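Local coordinates for tRNA(Phe) 7-((3-amino-3-carboxypropyl)-4-demethylwyosine(37)-N(4))-methyltransferase 1 (PDB 2IT2), which probably methylates N-4 of a wyosine-type intermediate at nucleotide 37 of tRNA(Phe), using S-adenosyl-L-methionine as the methyl donor, at residues Y48-C54 and P106-A112; D34-L38 and L188-E192; A118-V122 and L143-I147; F11-K15 and N43-F49. All coordinates share one frame; numbering follows the deposited sequence.

Contact 1: Y48-C54 and P106-A112; sequences YFTTSSC and PILHVGA
Strands 48-51 and 107-112 run antiparallel, Phe49 and Gly111 facing each other as a hydrogen-bonded pair (Phe49 N to Gly111 O 3.2 Å, Gly111 N to Phe49 O 2.8 Å) between the non-hydrogen-bonded pairs Tyr48-Ala112 and Thr50-Val110. The ring of Phe49 lies over Gly111, whose CA sits 3.8 Å from the centroid of the Phe49 ring in a CH-pi contact. Phe49 CG lies between backbone N and carbonyl carbon (chi1 61°), which folds the ring back over the partner strand, and glycine suits the facing place because any CB would collide with Phe49 CZ. Were Phe49 cut back to an alanine, Gly111 CA would probably lose its aromatic cover and a gap open beside helix 11-27. On the other face Tyr48 CB packs against Val110 CG1, while its hydroxyl is taken up by Asp117 O. The strands are neighbours in the antiparallel sheet of this TYW3-family protein, and their pairing is interrupted where the chain turns at Ser52. There Ser53 OG replaces a backbone partner: it accepts from His109 N at 3.2 Å and donates to Thr51 O at 2.9 Å. A water donates to both Ser52 O and Ile107 O. Pairing resumes at Cys54, whose N meets Ile107 O at 2.9 Å, with Cys54 SG against Ile107 CB. His109, on the same face as Phe49, gives its NE2 to Glu146 on the adjacent strand.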
# COMPACT_ATOMS: atom_id res chain seq x y z
N TYR B 48 -10.30 -0.55 21.75
CA TYR B 48 -9.93 -1.19 20.49
C TYR B 48 -10.31 -2.67 20.47
O TYR B 48 -10.55 -3.26 21.51
CB TYR B 48 -8.42 -1.12 20.28
CG TYR B 48 -7.84 0.27 20.34
CD1 TYR B 48 -7.97 1.15 19.26
CD2 TYR B 48 -7.17 0.72 21.48
CE1 TYR B 48 -7.47 2.43 19.32
CE2 TYR B 48 -6.66 2.01 21.55
CZ TYR B 48 -6.82 2.87 20.46
OH TYR B 48 -6.43 4.19 20.53
N PHE B 49 -10.35 -3.25 19.27
CA PHE B 49 -10.59 -4.69 19.09
C PHE B 49 -9.96 -5.06 17.75
O PHE B 49 -9.75 -4.19 16.91
CB PHE B 49 -12.09 -5.08 19.13
CG PHE B 49 -12.93 -4.44 18.06
CD1 PHE B 49 -12.99 -4.97 16.77
CD2 PHE B 49 -13.73 -3.32 18.35
CE1 PHE B 49 -13.81 -4.40 15.79
CE2 PHE B 49 -14.55 -2.74 17.37
CZ PHE B 49 -14.60 -3.29 16.08
N THR B 50 -9.64 -6.33 17.55
CA THR B 50 -9.03 -6.73 16.29
C THR B 50 -9.96 -7.55 15.42
O THR B 50 -10.85 -8.25 15.91
CB THR B 50 -7.73 -7.55 16.51
OG1 THR B 50 -8.05 -8.79 17.17
CG2 THR B 50 -6.73 -6.78 17.36
N THR B 51 -9.76 -7.42 14.11
CA THR B 51 -10.54 -8.18 13.14
C THR B 51 -9.48 -8.90 12.31
O THR B 51 -8.30 -8.81 12.62
CB THR B 51 -11.44 -7.25 12.27
OG1 THR B 51 -10.62 -6.34 11.53
CG2 THR B 51 -12.40 -6.44 13.16
N SER B 52 -9.88 -9.63 11.27
CA SER B 52 -8.91 -10.37 10.45
C SER B 52 -7.54 -9.69 10.24
O SER B 52 -7.48 -8.57 9.75
CB SER B 52 -9.53 -10.69 9.09
OG SER B 52 -10.00 -9.51 8.45
N SER B 53 -6.45 -10.39 10.59
CA SER B 53 -5.08 -9.88 10.45
C SER B 53 -4.07 -10.97 10.03
O SER B 53 -4.41 -12.15 10.00
CB SER B 53 -4.63 -9.23 11.77
OG SER B 53 -5.54 -8.23 12.19
N CYS B 54 -2.83 -10.57 9.72
CA CYS B 54 -1.77 -11.50 9.30
C CYS B 54 -0.36 -10.96 9.64
O CYS B 54 -0.18 -9.75 9.72
CB CYS B 54 -1.89 -11.80 7.81
SG CYS B 54 -1.90 -10.35 6.73
N PRO B 106 2.95 -7.43 7.04
CA PRO B 106 1.85 -7.91 7.87
C PRO B 106 0.76 -6.84 7.73
O PRO B 106 1.06 -5.68 7.41
CB PRO B 106 2.44 -7.92 9.29
CG PRO B 106 3.90 -8.09 9.07
CD PRO B 106 4.18 -7.25 7.84
N ILE B 107 -0.49 -7.23 7.96
CA ILE B 107 -1.61 -6.30 7.90
C ILE B 107 -2.50 -6.56 9.11
O ILE B 107 -2.96 -7.69 9.33
CB ILE B 107 -2.47 -6.49 6.64
CG1 ILE B 107 -1.63 -6.27 5.38
CG2 ILE B 107 -3.66 -5.53 6.68
CD1 ILE B 107 -2.40 -6.45 4.09
N LEU B 108 -2.74 -5.53 9.90
CA LEU B 108 -3.60 -5.67 11.07
C LEU B 108 -4.79 -4.73 10.89
O LEU B 108 -4.64 -3.59 10.43
CB LEU B 108 -2.83 -5.31 12.36
CG LEU B 108 -1.42 -5.88 12.60
CD1 LEU B 108 -0.82 -5.26 13.85
CD2 LEU B 108 -1.48 -7.41 12.73
N HIS B 109 -5.98 -5.23 11.20
CA HIS B 109 -7.18 -4.41 11.11
C HIS B 109 -7.67 -4.26 12.54
O HIS B 109 -7.87 -5.25 13.25
CB HIS B 109 -8.23 -5.08 10.22
CG HIS B 109 -7.91 -4.97 8.76
ND1 HIS B 109 -8.65 -5.62 7.79
CD2 HIS B 109 -6.97 -4.25 8.11
CE1 HIS B 109 -8.17 -5.31 6.60
NE2 HIS B 109 -7.15 -4.48 6.76
N VAL B 110 -7.83 -3.00 12.97
CA VAL B 110 -8.24 -2.72 14.34
C VAL B 110 -9.44 -1.75 14.44
O VAL B 110 -9.43 -0.67 13.86
CB VAL B 110 -7.06 -2.12 15.15
CG1 VAL B 110 -7.47 -1.95 16.59
CG2 VAL B 110 -5.82 -3.03 15.09
N GLY B 111 -10.47 -2.15 15.17
CA GLY B 111 -11.62 -1.28 15.34
C GLY B 111 -11.33 -0.31 16.48
O GLY B 111 -10.65 -0.68 17.43
N ALA B 112 -11.82 0.92 16.38
CA ALA B 112 -11.60 1.93 17.43
C ALA B 112 -12.92 2.53 17.89
O ALA B 112 -13.85 2.70 17.10
CB ALA B 112 -10.67 3.04 16.91
O HOH W 1 -5.15 -8.49 7.70

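Contact 2: D34-L38 and L188-E192; sequences DIIPL and LKRLE
The carboxylate of Glu192, the flat group at one end of this contact, reaches Pro37 and Leu38 at the start of helix 36-43. Both its oxygens approach the proline ring almost equally, Glu192 OE1 lying 3.4 Å and OE2 3.5 Å from Pro37 CB. OE1 also comes within 3.2 Å of Leu38 N, but the angle is too poor for a hydrogen bond. A negative group beside the first turn of a helix is nevertheless likely to be favoured by the helix dipole. Glu192 gets there fully stretched, its CG anti to the backbone N (chi1 -174°) and the chain extended beyond. The second carboxylate, that of Asp34, touches Leu188 CD1 with OD1, while OD2 forms a salt bridge with Lys185.

Aliphatic branches fill the space between these acids. Leu38 spreads its two methyls: CD2 meets Leu188 CD2 at 3.7 Å, the side chains crossing at about a right angle, and CD1 lies 3.7 Å from Glu192 CA. Ile35, at the N-cap position, presses CG2 to 3.5 Å from Leu188 CD1, a notably tight carbon pair. Branched residues suit this seam because each can touch two neighbours at once.

The two helices thus meet beside the sheet: Ile35, Leu38 and Leu191 all pack on Leu108 of strand 98-112, Leu188 reaches Pro106 and Phe130, and Ser55 of strand 48-63 borders Asp34, Ile35 and Leu188.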
# COMPACT_ATOMS: atom_id res chain seq x y z
N ASP B 34 2.66 -16.10 15.28
CA ASP B 34 3.62 -15.02 15.49
C ASP B 34 3.00 -13.79 16.16
O ASP B 34 3.62 -13.18 17.03
CB ASP B 34 4.23 -14.60 14.16
CG ASP B 34 5.42 -13.66 14.32
OD1 ASP B 34 5.27 -12.57 14.92
OD2 ASP B 34 6.51 -14.02 13.83
N ILE B 35 1.79 -13.43 15.74
CA ILE B 35 1.13 -12.24 16.27
C ILE B 35 0.01 -12.49 17.27
O ILE B 35 -0.73 -11.57 17.61
CB ILE B 35 0.56 -11.37 15.14
CG1 ILE B 35 -0.45 -12.17 14.31
CG2 ILE B 35 1.71 -10.84 14.30
CD1 ILE B 35 -1.11 -11.37 13.21
N ILE B 36 -0.14 -13.72 17.73
CA ILE B 36 -1.19 -13.99 18.70
C ILE B 36 -1.02 -13.11 19.94
O ILE B 36 -1.98 -12.53 20.43
CB ILE B 36 -1.21 -15.48 19.07
CG1 ILE B 36 -1.72 -16.28 17.87
CG2 ILE B 36 -2.11 -15.74 20.28
CD1 ILE B 36 -1.78 -17.77 18.11
N PRO B 37 0.22 -12.98 20.46
CA PRO B 37 0.40 -12.13 21.65
C PRO B 37 -0.04 -10.68 21.40
O PRO B 37 -0.66 -10.06 22.26
CB PRO B 37 1.89 -12.24 21.92
CG PRO B 37 2.20 -13.63 21.46
CD PRO B 37 1.45 -13.73 20.16
N LEU B 38 0.30 -10.16 20.22
CA LEU B 38 -0.05 -8.79 19.85
C LEU B 38 -1.56 -8.62 19.75
O LEU B 38 -2.11 -7.62 20.22
CB LEU B 38 0.60 -8.41 18.51
CG LEU B 38 0.21 -7.08 17.86
CD1 LEU B 38 0.54 -5.91 18.78
CD2 LEU B 38 0.96 -6.96 16.54
N LEU B 188 6.63 -5.91 14.59
CA LEU B 188 5.44 -6.39 15.29
C LEU B 188 5.72 -6.48 16.79
O LEU B 188 4.88 -6.12 17.61
CB LEU B 188 4.99 -7.75 14.74
CG LEU B 188 4.38 -7.73 13.34
CD1 LEU B 188 4.35 -9.15 12.76
CD2 LEU B 188 2.97 -7.13 13.39
N LYS B 189 6.91 -6.95 17.15
CA LYS B 189 7.27 -7.05 18.56
C LYS B 189 7.39 -5.65 19.16
O LYS B 189 6.99 -5.43 20.31
CB LYS B 189 8.59 -7.81 18.73
CG LYS B 189 8.47 -9.29 18.43
CD LYS B 189 9.77 -10.00 18.74
CE LYS B 189 9.62 -11.49 18.51
NZ LYS B 189 9.37 -11.81 17.08
N ARG B 190 7.93 -4.70 18.40
CA ARG B 190 8.05 -3.32 18.89
C ARG B 190 6.66 -2.74 19.19
O ARG B 190 6.45 -2.13 20.24
CB ARG B 190 8.77 -2.44 17.87
CG ARG B 190 10.28 -2.59 17.86
CD ARG B 190 10.88 -1.89 16.65
NE ARG B 190 10.48 -0.49 16.54
CZ ARG B 190 10.74 0.27 15.47
NH1 ARG B 190 11.38 -0.25 14.43
NH2 ARG B 190 10.36 1.54 15.44
N LEU B 191 5.73 -2.93 18.26
CA LEU B 191 4.37 -2.44 18.44
C LEU B 191 3.71 -3.05 19.68
O LEU B 191 3.04 -2.34 20.45
CB LEU B 191 3.53 -2.78 17.19
CG LEU B 191 2.05 -2.36 17.20
CD1 LEU B 191 1.94 -0.85 17.43
CD2 LEU B 191 1.39 -2.75 15.88
N GLU B 192 3.89 -4.35 19.87
CA GLU B 192 3.31 -5.06 21.01
C GLU B 192 3.80 -4.45 22.31
O GLU B 192 3.03 -4.30 23.26
CB GLU B 192 3.68 -6.54 20.99
CG GLU B 192 2.98 -7.37 22.08
CD GLU B 192 3.37 -8.84 22.03
OE1 GLU B 192 3.38 -9.41 20.92
OE2 GLU B 192 3.66 -9.43 23.09

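Contact 3: A118-V122 and L143-I147; sequences AVKLV and LIVEI
This is a buried, wholly apolar helix-on-sheet contact, in which Ala118, Leu121 and Val122 of helix 115-127 pack against Leu143, Val145 and Ile147 of strand 143-148. The helix segment runs almost exactly along the strand, at 4°, with the two axes 9.1 Å apart. Val145 is the hub. With CG1 anti to its backbone N (chi1 164°), its two methyls take successive positions along the helix. Val145 CG2 lies 3.6 Å from Ala118 CB. About a turn later, Val145 CG1 touches both Leu121 CD2 and, at 3.8 Å, Val122 CG2. Beta-branched valine suits a strand and offers two methyls close to the backbone. Ala118 suits its place because its single CB lets the helix come near, and that methyl is shared with Leu143 CD2 at 3.5 Å.

Strand 143-148 pairs antiparallel with both strand 98-112 and strand 134-138, which are therefore parallel to each other. Helix 115-127 connects them across one face, giving a split beta-alpha-beta arrangement with the present strand in the middle.

Farther along, Leu121 CD1 comes to 4.2 Å from Ile147 CD1, a looser touch, and Leu121 also packs on Val110 of the neighbouring strand. Ile144 and Glu146 point away from the helix, to the reverse face of the sheet, where Glu146 packs against Tyr132 of the second subunit.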
# COMPACT_ATOMS: atom_id res chain seq x y z
N ALA B 118 -8.68 6.26 17.16
CA ALA B 118 -8.11 5.77 15.91
C ALA B 118 -6.85 6.54 15.53
O ALA B 118 -5.83 5.94 15.17
CB ALA B 118 -9.13 5.88 14.81
N VAL B 119 -6.90 7.86 15.58
CA VAL B 119 -5.73 8.66 15.23
C VAL B 119 -4.55 8.40 16.17
O VAL B 119 -3.40 8.40 15.75
CB VAL B 119 -6.07 10.15 15.23
CG1 VAL B 119 -4.83 10.99 14.96
CG2 VAL B 119 -7.12 10.42 14.17
N LYS B 120 -4.84 8.19 17.45
CA LYS B 120 -3.78 7.90 18.40
C LYS B 120 -3.07 6.60 18.00
O LYS B 120 -1.85 6.52 18.07
CB LYS B 120 -4.33 7.74 19.80
CG LYS B 120 -4.71 9.04 20.46
CD LYS B 120 -5.33 8.79 21.81
CE LYS B 120 -4.41 7.98 22.73
NZ LYS B 120 -3.10 8.65 22.96
N LEU B 121 -3.84 5.59 17.61
CA LEU B 121 -3.27 4.30 17.22
C LEU B 121 -2.47 4.40 15.93
O LEU B 121 -1.41 3.80 15.80
CB LEU B 121 -4.38 3.25 17.07
CG LEU B 121 -3.99 1.88 16.48
CD1 LEU B 121 -2.92 1.22 17.34
CD2 LEU B 121 -5.21 0.96 16.40
N VAL B 122 -2.99 5.15 14.97
CA VAL B 122 -2.30 5.30 13.70
C VAL B 122 -0.94 5.93 13.94
O VAL B 122 0.08 5.47 13.43
CB VAL B 122 -3.09 6.18 12.72
CG1 VAL B 122 -2.20 6.60 11.56
CG2 VAL B 122 -4.30 5.40 12.22
N LEU B 143 -15.23 1.70 12.94
CA LEU B 143 -14.17 2.49 12.32
C LEU B 143 -12.95 1.57 12.35
O LEU B 143 -12.51 1.16 13.42
CB LEU B 143 -13.87 3.75 13.14
CG LEU B 143 -12.80 4.70 12.59
CD1 LEU B 143 -12.93 6.02 13.32
CD2 LEU B 143 -11.39 4.16 12.76
N ILE B 144 -12.41 1.25 11.18
CA ILE B 144 -11.25 0.36 11.11
C ILE B 144 -9.98 1.10 10.77
O ILE B 144 -9.94 1.93 9.86
CB ILE B 144 -11.45 -0.77 10.03
CG1 ILE B 144 -12.66 -1.64 10.38
CG2 ILE B 144 -10.19 -1.63 9.89
CD1 ILE B 144 -12.56 -2.37 11.69
N VAL B 145 -8.96 0.81 11.58
CA VAL B 145 -7.62 1.34 11.40
C VAL B 145 -6.84 0.17 10.77
O VAL B 145 -6.99 -0.98 11.19
CB VAL B 145 -6.97 1.68 12.74
CG1 VAL B 145 -5.47 1.84 12.57
CG2 VAL B 145 -7.57 2.97 13.29
N GLU B 146 -6.05 0.46 9.74
CA GLU B 146 -5.22 -0.57 9.09
C GLU B 146 -3.78 -0.23 9.40
O GLU B 146 -3.37 0.93 9.26
CB GLU B 146 -5.42 -0.57 7.57
CG GLU B 146 -4.61 -1.62 6.82
CD GLU B 146 -5.02 -1.69 5.37
OE1 GLU B 146 -4.73 -0.74 4.62
OE2 GLU B 146 -5.64 -2.70 4.97
N ILE B 147 -3.02 -1.23 9.84
CA ILE B 147 -1.60 -1.08 10.17
C ILE B 147 -0.82 -1.91 9.15
O ILE B 147 -1.08 -3.11 8.98
CB ILE B 147 -1.33 -1.60 11.60
CG1 ILE B 147 -2.11 -0.75 12.60
CG2 ILE B 147 0.17 -1.59 11.91
CD1 ILE B 147 -2.01 -1.23 14.03

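Contact 4: F11-K15 and N43-F49; sequences FERAK and NSIENYF
Lys15 of helix 11-27 reaches past Phe49 into the turn that precedes strand 48-63, each of its carbons meeting something on the way. Its CB lies 3.7 Å from Phe49 CD2, and CG is as close to Phe49 CB. CD and CE then run beside the carbonyl oxygen of Tyr48, CE at 3.2 Å from Tyr48 O. CG anti to the backbone N (chi1 179°) and a fully extended chain carry the amine to the end of this track. There NZ donates to Tyr48 O at 2.7 Å, almost straight on to the carbonyl (171° at the oxygen), and to Asn43 O at 2.9 Å, which it meets from above the carbonyl plane. Ile45 O is near too, though poorly angled for a bond.

Beside the lysine, Ala14 CB touches Phe49 CZ at 3.8 Å, and the Ala14-Lys15 peptide (Ala14 C, Lys15 N) lies over the ring face opposite Gly111. Phe11 comes to that ring's edge, the two planes inclined at 42°. Farther out, Phe11 CE2 meets Glu46 O at 3.4 Å, with the oxygen near the Phe11 plane, and its CZ abuts Asn47 C.

A methionine in place of Lys15 would probably leave the carbonyls of Asn43 and Tyr48 without their donor and the turn freer to shift. One long residue thus joins apolar cover to cationic tip, its ammonium probably neutralised in part by carbonyl oxygens converging from Asn43, before the type I turn Ile45-Tyr48, and from Tyr48, its last residue.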
# COMPACT_ATOMS: atom_id res chain seq x y z
N PHE B 11 -19.95 0.37 19.27
CA PHE B 11 -18.67 -0.21 19.67
C PHE B 11 -18.70 -1.44 20.59
O PHE B 11 -18.01 -2.43 20.33
CB PHE B 11 -17.77 0.86 20.29
CG PHE B 11 -16.40 0.36 20.63
CD1 PHE B 11 -15.43 0.23 19.64
CD2 PHE B 11 -16.09 -0.03 21.92
CE1 PHE B 11 -14.18 -0.28 19.94
CE2 PHE B 11 -14.84 -0.55 22.23
CZ PHE B 11 -13.89 -0.67 21.24
N GLU B 12 -19.47 -1.37 21.67
CA GLU B 12 -19.53 -2.50 22.60
C GLU B 12 -19.91 -3.79 21.89
O GLU B 12 -19.32 -4.85 22.11
CB GLU B 12 -20.54 -2.21 23.70
CG GLU B 12 -20.63 -3.31 24.75
CD GLU B 12 -21.70 -3.05 25.79
OE1 GLU B 12 -21.72 -1.93 26.35
OE2 GLU B 12 -22.51 -3.96 26.06
N ARG B 13 -20.92 -3.67 21.03
CA ARG B 13 -21.44 -4.79 20.26
C ARG B 13 -20.39 -5.28 19.28
O ARG B 13 -20.11 -6.48 19.22
CB ARG B 13 -22.68 -4.34 19.48
CG ARG B 13 -23.38 -5.44 18.71
CD ARG B 13 -24.48 -6.05 19.55
NE ARG B 13 -25.37 -6.89 18.75
CZ ARG B 13 -26.51 -7.41 19.21
NH1 ARG B 13 -26.88 -7.20 20.46
NH2 ARG B 13 -27.27 -8.13 18.40
N ALA B 14 -19.82 -4.36 18.52
CA ALA B 14 -18.80 -4.72 17.54
C ALA B 14 -17.64 -5.44 18.22
O ALA B 14 -17.15 -6.45 17.71
CB ALA B 14 -18.31 -3.49 16.82
N LYS B 15 -17.17 -4.93 19.36
CA LYS B 15 -16.05 -5.60 20.02
C LYS B 15 -16.40 -7.02 20.48
O LYS B 15 -15.59 -7.94 20.35
CB LYS B 15 -15.54 -4.79 21.22
CG LYS B 15 -14.38 -5.46 21.97
CD LYS B 15 -13.51 -4.48 22.73
CE LYS B 15 -12.31 -5.18 23.35
NZ LYS B 15 -11.31 -4.23 23.91
N ASN B 43 -6.62 -6.32 22.05
CA ASN B 43 -7.95 -6.55 22.56
C ASN B 43 -8.09 -6.31 24.05
O ASN B 43 -9.21 -6.19 24.56
CB ASN B 43 -8.40 -7.96 22.22
CG ASN B 43 -8.77 -8.10 20.77
OD1 ASN B 43 -9.75 -7.50 20.32
ND2 ASN B 43 -8.00 -8.88 20.03
N SER B 44 -6.96 -6.25 24.75
CA SER B 44 -7.03 -6.02 26.18
C SER B 44 -7.21 -4.55 26.49
O SER B 44 -7.49 -4.21 27.63
CB SER B 44 -5.78 -6.50 26.91
OG SER B 44 -4.68 -5.61 26.69
N ILE B 45 -7.02 -3.68 25.49
CA ILE B 45 -7.19 -2.23 25.64
C ILE B 45 -8.66 -1.94 25.40
O ILE B 45 -9.23 -2.37 24.40
CB ILE B 45 -6.32 -1.43 24.63
CG1 ILE B 45 -4.86 -1.89 24.74
CG2 ILE B 45 -6.43 0.09 24.92
CD1 ILE B 45 -4.28 -1.71 26.13
N GLU B 46 -9.27 -1.19 26.31
CA GLU B 46 -10.69 -0.88 26.26
C GLU B 46 -11.27 -0.32 24.96
O GLU B 46 -12.30 -0.80 24.49
CB GLU B 46 -11.05 0.07 27.42
CG GLU B 46 -12.54 0.33 27.61
CD GLU B 46 -12.82 1.12 28.86
OE1 GLU B 46 -12.33 2.27 28.96
OE2 GLU B 46 -13.53 0.60 29.75
N ASN B 47 -10.60 0.66 24.36
CA ASN B 47 -11.13 1.28 23.15
C ASN B 47 -10.78 0.69 21.78
O ASN B 47 -11.00 1.36 20.76
CB ASN B 47 -10.76 2.76 23.15
CG ASN B 47 -11.26 3.47 24.39
OD1 ASN B 47 -12.32 3.13 24.91
ND2 ASN B 47 -10.50 4.45 24.86
N TYR B 48 -10.30 -0.55 21.75
CA TYR B 48 -9.93 -1.19 20.49
C TYR B 48 -10.31 -2.67 20.47
O TYR B 48 -10.55 -3.26 21.51
CB TYR B 48 -8.42 -1.12 20.28
CG TYR B 48 -7.84 0.27 20.34
CD1 TYR B 48 -7.97 1.15 19.26
CD2 TYR B 48 -7.17 0.72 21.48
CE1 TYR B 48 -7.47 2.43 19.32
CE2 TYR B 48 -6.66 2.01 21.55
CZ TYR B 48 -6.82 2.87 20.46
OH TYR B 48 -6.43 4.19 20.53
N PHE B 49 -10.35 -3.25 19.27
CA PHE B 49 -10.59 -4.69 19.09
C PHE B 49 -9.96 -5.06 17.75
O PHE B 49 -9.75 -4.19 16.91
CB PHE B 49 -12.09 -5.08 19.13
CG PHE B 49 -12.93 -4.44 18.06
CD1 PHE B 49 -12.99 -4.97 16.77
CD2 PHE B 49 -13.73 -3.32 18.35
CE1 PHE B 49 -13.81 -4.40 15.79
CE2 PHE B 49 -14.55 -2.74 17.37
CZ PHE B 49 -14.60 -3.29 16.08

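Overall arrangement
Contact 3 is the fully buried one; contacts 1, 2 and 4 each combine core residues with more exposed margins. Contacts 1 and 4 share strand 48-63: Tyr48 and Phe49 belong to both, and Asn43 of contact 4 bonds Thr50 of contact 1. Strand 98-112, through Val110 and Leu108, hydrogen-bonds to the strand of contact 3, and Leu108 also reaches Leu38 and Leu191 of contact 2. The chemistry follows position. Backbone pairing dominates within the sheet, methyl packing where helices 115-127 and 167-194 meet their neighbours, and charged tips appear at the rims, as carboxylates in contact 2 and an amine in contact 4, whose centres lie about 18 Å apart.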